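Local coordinates for odorant-binding protein 1d (Locusta migratoria, PDB 4PT1) that probably binds small odorant molecules and carries them, as a secreted, all-helical member of the insect PBP/GOBP family, at residues Y50-M55 and E98-A103; H85-S90 and Q108-S113. All coordinates share one frame; numbering follows the deposited sequence.

Contact 1 of 2, residues Y50-M55 and E98-A103; sequences YLKCIM and EACETA
A99 meets K52 at the start of helix 99-113, just after E98, which caps the helix with its OE2 accepting from E101 N at 3.1 Å from above the carboxylate plane. The A99 CB lies 4.0 Å from K52 CE, and the first methylenes of the lysine pass over the same turn, with K52 CG 3.9 Å from A99 O. K52 reaches this place because its CG is anti to the backbone N (chi1 176°) and the chain then bends at chi2; beyond the bend the ammonium leaves the interface for a salt bridge with D63. C100 follows A99 and offers its CA and sulfur to the root of the same lysine: K52 CB stands 4.1 Å from C100 SG, which is itself tied to C49 in a disulfide. A103, one turn after A99, makes the closest approach. Its methyl is pressed against the backbone of helix 45-57, with A103 CB only 3.4 Å from K52 CA, tighter than ordinary carbon contact, and the two CA atoms of this pair are 4.9 Å apart. L51 CB and M55 SD, one turn apart, touch the same methyl, the sulfur at 3.7 Å from A103 CB. The small side chain is consistent with local axes 7.9 Å apart, crossing almost at right angles, at 84°. Around A103 the packing is apolar, and the C49-C100 disulfide lies nearby. L51 and M55 also rest on H107, which continues the same helix-helix packing farther along helix 99-113. Helix 45-57 is held by other helices too: C53 is bonded to C22 of helix 15-26, and Y50 and I54 touch F125 of helix 115-129.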
loop_
_atom_site.group_PDB
_atom_site.type_symbol
_atom_site.label_atom_id
_atom_site.label_comp_id
_atom_site.label_asym_id
_atom_site.label_seq_id
_atom_site.Cartn_x
_atom_site.Cartn_y
_atom_site.Cartn_z
ATOM N N TYR A 50 5.602 6.894 4.011
ATOM C CA TYR A 50 5.163 5.657 4.647
ATOM C C TYR A 50 4.705 4.615 3.601
ATOM O O TYR A 50 5.111 3.452 3.668
ATOM C CB TYR A 50 4.060 5.951 5.643
ATOM C CG TYR A 50 3.467 4.728 6.280
ATOM C CD1 TYR A 50 4.073 4.133 7.395
ATOM C CD2 TYR A 50 2.289 4.175 5.801
ATOM C CE1 TYR A 50 3.513 3.029 7.991
ATOM C CE2 TYR A 50 1.726 3.048 6.384
ATOM C CZ TYR A 50 2.347 2.483 7.472
ATOM O OH TYR A 50 1.779 1.405 8.041
ATOM N N LEU A 51 3.867 5.014 2.637
ATOM C CA LEU A 51 3.510 4.154 1.495
ATOM C C LEU A 51 4.755 3.663 0.758
ATOM O O LEU A 51 4.898 2.457 0.465
ATOM C CB LEU A 51 2.584 4.881 0.504
ATOM C CG LEU A 51 1.189 5.255 1.045
ATOM C CD1 LEU A 51 0.413 6.020 -0.018
ATOM C CD2 LEU A 51 0.398 4.040 1.540
ATOM N N LYS A 52 5.662 4.596 0.472
ATOM C CA LYS A 52 6.927 4.256 -0.179
ATOM C C LYS A 52 7.696 3.223 0.640
ATOM O O LYS A 52 8.214 2.245 0.097
ATOM C CB LYS A 52 7.751 5.536 -0.437
ATOM C CG LYS A 52 9.133 5.328 -1.026
ATOM C CD LYS A 52 10.211 5.281 0.022
ATOM C CE LYS A 52 11.577 5.416 -0.632
ATOM N NZ LYS A 52 12.632 5.326 0.384
ATOM N N CYS A 53 7.752 3.417 1.948
ATOM C CA CYS A 53 8.518 2.529 2.810
ATOM C C CYS A 53 7.965 1.108 2.779
ATOM O O CYS A 53 8.733 0.160 2.729
ATOM C CB CYS A 53 8.533 3.079 4.241
ATOM S SG CYS A 53 9.427 2.052 5.406
ATOM N N ILE A 54 6.642 0.963 2.829
ATOM C CA ILE A 54 5.984 -0.339 2.697
ATOM C C ILE A 54 6.384 -0.989 1.368
ATOM O O ILE A 54 6.748 -2.156 1.317
ATOM C CB ILE A 54 4.447 -0.232 2.803
ATOM C CG1 ILE A 54 4.027 -0.003 4.253
ATOM C CG2 ILE A 54 3.755 -1.524 2.321
ATOM C CD1 ILE A 54 2.558 0.315 4.357
ATOM N N MET A 55 6.336 -0.227 0.281
ATOM C CA MET A 55 6.655 -0.821 -1.011
ATOM C C MET A 55 8.108 -1.288 -1.055
ATOM O O MET A 55 8.404 -2.333 -1.637
ATOM C CB MET A 55 6.350 0.148 -2.149
ATOM C CG MET A 55 4.870 0.460 -2.288
ATOM S SD MET A 55 4.553 1.536 -3.687
ATOM C CE MET A 55 4.661 0.341 -5.026
ATOM N N GLU A 98 9.427 12.026 -7.558
ATOM C CA GLU A 98 10.122 11.758 -6.310
ATOM C C GLU A 98 9.621 10.444 -5.741
ATOM O O GLU A 98 8.427 10.199 -5.788
ATOM C CB GLU A 98 9.852 12.926 -5.361
ATOM C CG GLU A 98 10.439 12.789 -3.964
ATOM C CD GLU A 98 9.438 12.264 -2.952
ATOM O OE1 GLU A 98 9.829 11.434 -2.104
ATOM O OE2 GLU A 98 8.262 12.674 -3.004
ATOM N N ALA A 99 10.528 9.615 -5.212
ATOM C CA ALA A 99 10.175 8.260 -4.740
ATOM C C ALA A 99 8.895 8.186 -3.902
ATOM O O ALA A 99 8.053 7.325 -4.164
ATOM C CB ALA A 99 11.331 7.593 -4.009
ATOM N N CYS A 100 8.730 9.076 -2.920
ATOM C CA CYS A 100 7.512 9.094 -2.109
ATOM C C CYS A 100 6.224 9.445 -2.878
ATOM O O CYS A 100 5.179 8.821 -2.668
ATOM C CB CYS A 100 7.682 9.991 -0.873
ATOM S SG CYS A 100 9.004 9.416 0.231
ATOM N N GLU A 101 6.286 10.453 -3.742
ATOM C CA GLU A 101 5.096 10.875 -4.508
ATOM C C GLU A 101 4.695 9.714 -5.427
ATOM O O GLU A 101 3.527 9.356 -5.477
ATOM C CB GLU A 101 5.370 12.189 -5.284
ATOM C CG GLU A 101 4.153 12.862 -5.949
ATOM C CD GLU A 101 3.104 13.390 -4.983
ATOM O OE1 GLU A 101 3.394 13.553 -3.786
ATOM O OE2 GLU A 101 1.962 13.674 -5.424
ATOM N N THR A 102 5.683 9.116 -6.094
ATOM C CA THR A 102 5.504 7.909 -6.953
ATOM C C THR A 102 4.713 6.824 -6.242
ATOM O O THR A 102 3.690 6.345 -6.761
ATOM C CB THR A 102 6.866 7.326 -7.407
ATOM O OG1 THR A 102 7.501 8.235 -8.321
ATOM C CG2 THR A 102 6.719 5.948 -8.101
ATOM N N ALA A 103 5.164 6.439 -5.048
ATOM C CA ALA A 103 4.414 5.440 -4.276
ATOM C C ALA A 103 2.983 5.904 -4.005
ATOM O O ALA A 103 2.036 5.159 -4.236
ATOM C CB ALA A 103 5.119 5.114 -2.966
#

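Contact 2 of 2, residues H85-S90 and Q108-S113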
loop_
_atom_site.group_PDB
_atom_site.type_symbol
_atom_site.label_atom_id
_atom_site.label_comp_id
_atom_site.label_asym_id
_atom_site.label_seq_id
_atom_site.Cartn_x
_atom_site.Cartn_y
_atom_site.Cartn_z
ATOM N N HIS A 85 -4.424 -8.219 -9.567
ATOM C CA HIS A 85 -3.512 -8.193 -10.700
ATOM C C HIS A 85 -3.998 -7.208 -11.730
ATOM O O HIS A 85 -3.201 -6.467 -12.313
ATOM C CB HIS A 85 -3.389 -9.559 -11.338
ATOM C CG HIS A 85 -2.335 -10.451 -10.710
ATOM N ND1 HIS A 85 -2.093 -10.479 -9.383
ATOM C CD2 HIS A 85 -1.478 -11.376 -11.283
ATOM C CE1 HIS A 85 -1.140 -11.389 -9.125
ATOM N NE2 HIS A 85 -0.757 -11.933 -10.293
ATOM N N ARG A 86 -5.300 -7.192 -11.976
ATOM C CA ARG A 86 -5.889 -6.261 -12.958
ATOM C C ARG A 86 -5.541 -4.827 -12.574
ATOM O O ARG A 86 -5.049 -4.057 -13.388
ATOM C CB ARG A 86 -7.407 -6.451 -13.046
ATOM C CG ARG A 86 -8.046 -5.665 -14.189
ATOM C CD ARG A 86 -9.553 -5.858 -14.226
ATOM N NE ARG A 86 -9.924 -7.270 -14.222
ATOM N N VAL A 87 -5.771 -4.475 -11.317
ATOM C CA VAL A 87 -5.376 -3.166 -10.803
ATOM C C VAL A 87 -3.879 -2.843 -10.937
ATOM O O VAL A 87 -3.504 -1.766 -11.390
ATOM C CB VAL A 87 -5.823 -3.038 -9.350
ATOM C CG1 VAL A 87 -5.187 -1.825 -8.700
ATOM C CG2 VAL A 87 -7.351 -2.992 -9.300
ATOM N N VAL A 88 -3.013 -3.784 -10.565
ATOM C CA VAL A 88 -1.589 -3.546 -10.677
ATOM C C VAL A 88 -1.154 -3.296 -12.126
ATOM O O VAL A 88 -0.357 -2.381 -12.387
ATOM C CB VAL A 88 -0.764 -4.689 -10.054
ATOM C CG1 VAL A 88 0.715 -4.509 -10.398
ATOM C CG2 VAL A 88 -0.969 -4.719 -8.554
ATOM N N HIS A 89 -1.684 -4.089 -13.058
ATOM C CA HIS A 89 -1.334 -3.954 -14.475
ATOM C C HIS A 89 -1.807 -2.643 -15.006
ATOM O O HIS A 89 -1.147 -2.057 -15.878
ATOM C CB HIS A 89 -1.858 -5.132 -15.314
ATOM C CG HIS A 89 -1.017 -6.386 -15.194
ATOM N ND1 HIS A 89 0.211 -6.489 -15.744
ATOM C CD2 HIS A 89 -1.278 -7.610 -14.594
ATOM C CE1 HIS A 89 0.720 -7.702 -15.487
ATOM N NE2 HIS A 89 -0.189 -8.392 -14.778
ATOM N N SER A 90 -2.921 -2.138 -14.477
ATOM C CA SER A 90 -3.463 -0.862 -14.954
ATOM C C SER A 90 -2.659 0.360 -14.458
ATOM O O SER A 90 -2.791 1.460 -15.010
ATOM C CB SER A 90 -4.958 -0.732 -14.620
ATOM O OG SER A 90 -5.204 -0.473 -13.252
ATOM N N GLN A 108 -2.863 5.984 -5.399
ATOM C CA GLN A 108 -4.078 6.677 -5.820
ATOM C C GLN A 108 -4.594 6.085 -7.134
ATOM O O GLN A 108 -5.797 6.001 -7.301
ATOM C CB GLN A 108 -3.876 8.189 -5.914
ATOM C CG GLN A 108 -3.486 8.867 -4.597
ATOM C CD GLN A 108 -4.011 8.167 -3.355
ATOM O OE1 GLN A 108 -3.281 7.430 -2.679
ATOM N NE2 GLN A 108 -5.288 8.399 -3.039
ATOM N N CYS A 109 -3.700 5.672 -8.039
ATOM C CA CYS A 109 -4.084 4.875 -9.233
ATOM C C CYS A 109 -4.769 3.552 -8.874
ATOM O O CYS A 109 -5.769 3.195 -9.500
ATOM C CB CYS A 109 -2.905 4.609 -10.177
ATOM S SG CYS A 109 -3.333 3.674 -11.679
ATOM N N TYR A 110 -4.251 2.809 -7.901
ATOM C CA TYR A 110 -4.978 1.627 -7.440
ATOM C C TYR A 110 -6.403 1.946 -6.976
ATOM O O TYR A 110 -7.356 1.237 -7.315
ATOM C CB TYR A 110 -4.270 0.940 -6.279
ATOM C CG TYR A 110 -2.900 0.356 -6.538
ATOM C CD1 TYR A 110 -2.425 0.100 -7.817
ATOM C CD2 TYR A 110 -2.080 0.013 -5.457
ATOM C CE1 TYR A 110 -1.169 -0.450 -8.018
ATOM C CE2 TYR A 110 -0.833 -0.543 -5.663
ATOM C CZ TYR A 110 -0.383 -0.780 -6.950
ATOM O OH TYR A 110 0.867 -1.314 -7.144
ATOM N N LYS A 111 -6.523 2.991 -6.160
ATOM C CA LYS A 111 -7.806 3.502 -5.691
ATOM C C LYS A 111 -8.758 3.852 -6.849
ATOM O O LYS A 111 -9.922 3.467 -6.814
ATOM C CB LYS A 111 -7.565 4.712 -4.774
ATOM C CG LYS A 111 -8.806 5.405 -4.229
ATOM C CD LYS A 111 -8.445 6.334 -3.067
ATOM C CE LYS A 111 -9.652 7.109 -2.552
ATOM N N GLN A 112 -8.243 4.548 -7.863
ATOM C CA GLN A 112 -9.009 4.924 -9.082
ATOM C C GLN A 112 -9.486 3.686 -9.819
ATOM O O GLN A 112 -10.641 3.584 -10.205
ATOM C CB GLN A 112 -8.120 5.764 -10.034
ATOM C CG GLN A 112 -8.719 6.092 -11.413
ATOM C CD GLN A 112 -7.699 6.608 -12.430
ATOM O OE1 GLN A 112 -7.990 6.678 -13.634
ATOM N NE2 GLN A 112 -6.503 6.979 -11.955
ATOM N N SER A 113 -8.561 2.749 -10.016
ATOM C CA SER A 113 -8.803 1.555 -10.796
ATOM C C SER A 113 -9.938 0.687 -10.225
ATOM O O SER A 113 -10.806 0.211 -10.976
ATOM C CB SER A 113 -7.502 0.747 -10.881
ATOM O OG SER A 113 -7.665 -0.379 -11.723
#
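Two helices of the PBP/GOBP fold, 81-90 and 99-113, pack here through a partly buried, mostly apolar interface beside a disulfide, with V87 and Y110 at its centre. The short axes come within 9.1 Å of each other and run at 125° between their N-to-C directions, a strongly oblique, more antiparallel than parallel arrangement. V87 divides its two branches between two partners on the facing helix. CG1, anti to the backbone N (chi1 168°), bears on the inner end of the tyrosine, 3.5 Å from Y110 CD1 and close also to Y110 CB and CG. CG2 turns the other way, to 3.6 Å from S113 OG. Y110 sends its ring along the flank of helix 81-90, where V88 runs alongside it, their side chains heading in a common direction; V88 CG2 is 4.1 Å from Y110 OH. That hydroxyl finds its hydrogen-bond partner beyond the two segments, in E72 of helix 69-75, the helix whose L69 and L73 touch V88. The phenol is therefore fixed at its far end as well as by packing near its root. C109 contributes its sulfur, which lies 4.0 Å from S90 O and is joined to C91, next in sequence to S90, so a covalent link borders the packing. At the more open edge two serines face each other, their hydroxyl oxygens, S90 OG and S113 OG, 2.9 Å apart. S90 OG also turns back on its own helix and donates to V87 O at 2.8 Å, its approach tilted 25° from the carbonyl plane.

In the fold
Helix 99-113 supplies one side of both contacts: its first turn crosses helix 45-57 in contact 1, and its last turns pack on helix 81-90 in contact 2. The centres of the two contacts are 16 Å apart and their nearest atoms about 5 Å, so they do not touch. Each lies beside a disulfide, C49-C100 in contact 1 and C91-C109 in contact 2, which fastens the same helix at both places. Between the two segments along helix 99-113 comes H107, which lines the 2-(2-methoxyethoxy)ethanol pocket with L51, I54 and F125. The side chains of L51 and Y110 each lie about 4 Å from bound 2-(2-methoxyethoxy)ethanol, probably from the crystallisation liquor.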